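PDB 4TXD: Csc2 from Thermofilum pendens, which probably binds RNA as the Cas7-family backbone subunit of a type I-D CRISPR interference complex in prokaryotic immunity. Local coordinates for residues 110-113 with 114-117. Sequence-based numbering, arbitrary orientation.
Sequences REYR and DSLD
Tyr112 and Leu116 meet at the C-terminal end of helix 94-115, shortly before the next helix, 118-134. Leu116 CD2 sits over one face of the Tyr112 ring, displaced toward its rim, in a CH-pi contact 3.7 Å from CZ. The ring reaches this methyl because Tyr112 CG is turned trans to the backbone N (chi1 170°), which sends the side chain forward along the helix; its hydroxyl bonds to Pro340 O.

Asp114 N donates to Arg110 O, i to i+4; Ser115 N and Leu116 N then make i to i+3 bonds, to Tyr112 O and, at 3.3 Å, to Arg113 O, both from well above the carbonyl planes. A water bridges Arg113 O and Leu116 O.

At the exposed Asp114, the side chain of Arg113 bends at chi3 (64°) and lies alongside it, with the guanidinium and carboxylate planes 43° apart. Its NE makes the main salt-bridge bond, 3.0 Å to Asp114 OD1, while the NH2 bonds to the carboxylate are weak; NH1 instead holds Trp144 O, beside the zinc-binding segment that contains Cys146.

Ser115 OG, placed between its own backbone N and carbonyl carbon, bonds weakly to Lys338 O and donates to Tyr112 O at 2.7 Å, in the carbonyl plane and on a lone pair.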
ATOM      1  N   ARG A 110     -12.921  -7.480  -3.521  1.00 23.74           N
ATOM      2  CA  ARG A 110     -13.677  -8.454  -4.290  1.00 33.07           C
ATOM      3  C   ARG A 110     -14.240  -9.552  -3.387  1.00 34.74           C
ATOM      4  O   ARG A 110     -15.378  -9.990  -3.565  1.00 32.58           O
ATOM      5  CB  ARG A 110     -12.814  -9.052  -5.383  1.00 28.95           C
ATOM      6  CG  ARG A 110     -12.651  -8.148  -6.580  1.00 29.04           C
ATOM      7  CD  ARG A 110     -11.537  -8.647  -7.472  1.00 32.78           C
ATOM      8  NE  ARG A 110     -11.379  -7.823  -8.664  1.00 33.79           N
ATOM      9  CZ  ARG A 110     -10.268  -7.785  -9.396  1.00 50.09           C
ATOM     10  NH1 ARG A 110      -9.213  -8.514  -9.041  1.00 35.90           N
ATOM     11  NH2 ARG A 110     -10.205  -7.011 -10.475  1.00 34.68           N
ATOM     12  N   GLU A 111     -13.458  -9.977  -2.403  1.00 29.74           N
ATOM     13  CA  GLU A 111     -13.924 -11.001  -1.474  1.00 35.55           C
ATOM     14  C   GLU A 111     -14.990 -10.459  -0.528  1.00 31.08           C
ATOM     15  O   GLU A 111     -15.885 -11.199  -0.099  1.00 31.55           O
ATOM     16  CB  GLU A 111     -12.748 -11.583  -0.689  1.00 30.50           C
ATOM     17  CG  GLU A 111     -11.864 -12.470  -1.576  1.00 26.81           C
ATOM     18  CD  GLU A 111     -10.662 -13.052  -0.846  1.00 32.83           C
ATOM     19  OE1 GLU A 111     -10.533 -12.870   0.393  1.00 31.64           O
ATOM     20  OE2 GLU A 111      -9.844 -13.693  -1.536  1.00 33.55           O
ATOM     21  N   TYR A 112     -14.902  -9.173  -0.202  1.00 31.81           N
ATOM     22  CA  TYR A 112     -15.939  -8.536   0.594  1.00 33.90           C
ATOM     23  C   TYR A 112     -17.240  -8.585  -0.181  1.00 35.64           C
ATOM     24  O   TYR A 112     -18.285  -8.992   0.347  1.00 29.34           O
ATOM     25  CB  TYR A 112     -15.582  -7.093   0.941  1.00 33.37           C
ATOM     26  CG  TYR A 112     -16.741  -6.338   1.558  1.00 32.67           C
ATOM     27  CD1 TYR A 112     -17.092  -6.541   2.888  1.00 28.89           C
ATOM     28  CD2 TYR A 112     -17.487  -5.422   0.810  1.00 28.46           C
ATOM     29  CE1 TYR A 112     -18.155  -5.859   3.466  1.00 26.96           C
ATOM     30  CE2 TYR A 112     -18.554  -4.731   1.383  1.00 23.23           C
ATOM     31  CZ  TYR A 112     -18.885  -4.960   2.706  1.00 32.21           C
ATOM     32  OH  TYR A 112     -19.940  -4.291   3.286  1.00 28.56           O
ATOM     33  N   ARG A 113     -17.157  -8.187  -1.446  1.00 30.14           N
ATOM     34  CA  ARG A 113     -18.312  -8.187  -2.333  1.00 34.16           C
ATOM     35  C   ARG A 113     -18.975  -9.557  -2.391  1.00 38.62           C
ATOM     36  O   ARG A 113     -20.200  -9.674  -2.356  1.00 35.74           O
ATOM     37  CB  ARG A 113     -17.901  -7.757  -3.738  1.00 32.18           C
ATOM     38  CG  ARG A 113     -19.008  -7.851  -4.768  1.00 35.38           C
ATOM     39  CD  ARG A 113     -18.436  -7.887  -6.166  1.00 36.77           C
ATOM     40  NE  ARG A 113     -17.640  -9.093  -6.368  1.00 40.08           N
ATOM     41  CZ  ARG A 113     -16.600  -9.185  -7.188  1.00 49.45           C
ATOM     42  NH1 ARG A 113     -16.205  -8.128  -7.892  1.00 45.44           N
ATOM     43  NH2 ARG A 113     -15.943 -10.334  -7.293  1.00 40.41           N
ATOM     44  N   ASP A 114     -18.158 -10.596  -2.483  1.00 31.64           N
ATOM     45  CA  ASP A 114     -18.678 -11.952  -2.623  1.00 32.69           C
ATOM     46  C   ASP A 114     -19.167 -12.542  -1.308  1.00 31.03           C
ATOM     47  O   ASP A 114     -19.761 -13.609  -1.292  1.00 38.43           O
ATOM     48  CB  ASP A 114     -17.611 -12.848  -3.236  1.00 33.83           C
ATOM     49  CG  ASP A 114     -17.337 -12.498  -4.673  1.00 39.65           C
ATOM     50  OD1 ASP A 114     -18.185 -11.812  -5.280  1.00 43.52           O
ATOM     51  OD2 ASP A 114     -16.285 -12.911  -5.198  1.00 42.74           O
ATOM     52  N   SER A 115     -18.917 -11.848  -0.209  1.00 26.05           N
ATOM     53  CA  SER A 115     -19.435 -12.275   1.077  1.00 34.93           C
ATOM     54  C   SER A 115     -20.849 -11.736   1.335  1.00 44.47           C
ATOM     55  O   SER A 115     -21.503 -12.164   2.275  1.00 31.51           O
ATOM     56  CB  SER A 115     -18.511 -11.825   2.198  1.00 36.90           C
ATOM     57  OG  SER A 115     -18.789 -10.483   2.579  1.00 40.51           O
ATOM     58  N   LEU A 116     -21.320 -10.799   0.512  1.00 30.84           N
ATOM     59  CA  LEU A 116     -22.612 -10.147   0.773  1.00 32.50           C
ATOM     60  C   LEU A 116     -23.814 -11.072   0.500  1.00 38.31           C
ATOM     61  O   LEU A 116     -23.796 -11.862  -0.450  1.00 36.57           O
ATOM     62  CB  LEU A 116     -22.740  -8.867  -0.070  1.00 30.37           C
ATOM     63  CG  LEU A 116     -21.558  -7.892   0.023  1.00 27.08           C
ATOM     64  CD1 LEU A 116     -21.768  -6.702  -0.918  1.00 30.02           C
ATOM     65  CD2 LEU A 116     -21.327  -7.420   1.470  1.00 23.05           C
ATOM     66  N   ASP A 117     -24.849 -10.974   1.337  1.00 36.87           N
ATOM     67  CA  ASP A 117     -26.134 -11.628   1.042  1.00 40.64           C
ATOM     68  C   ASP A 117     -27.046 -10.600   0.379  1.00 44.35           C
ATOM     69  O   ASP A 117     -26.574  -9.520   0.013  1.00 34.71           O
ATOM     70  CB  ASP A 117     -26.779 -12.218   2.304  1.00 34.84           C
ATOM     71  CG  ASP A 117     -26.920 -11.206   3.432  1.00 44.69           C
ATOM     72  OD1 ASP A 117     -27.148 -10.007   3.162  1.00 34.73           O
ATOM     73  OD2 ASP A 117     -26.809 -11.613   4.609  1.00 39.02           O
TER
HETATM   74  O   HOH W   1     -22.074 -11.372  -2.192  1.00 59.35           O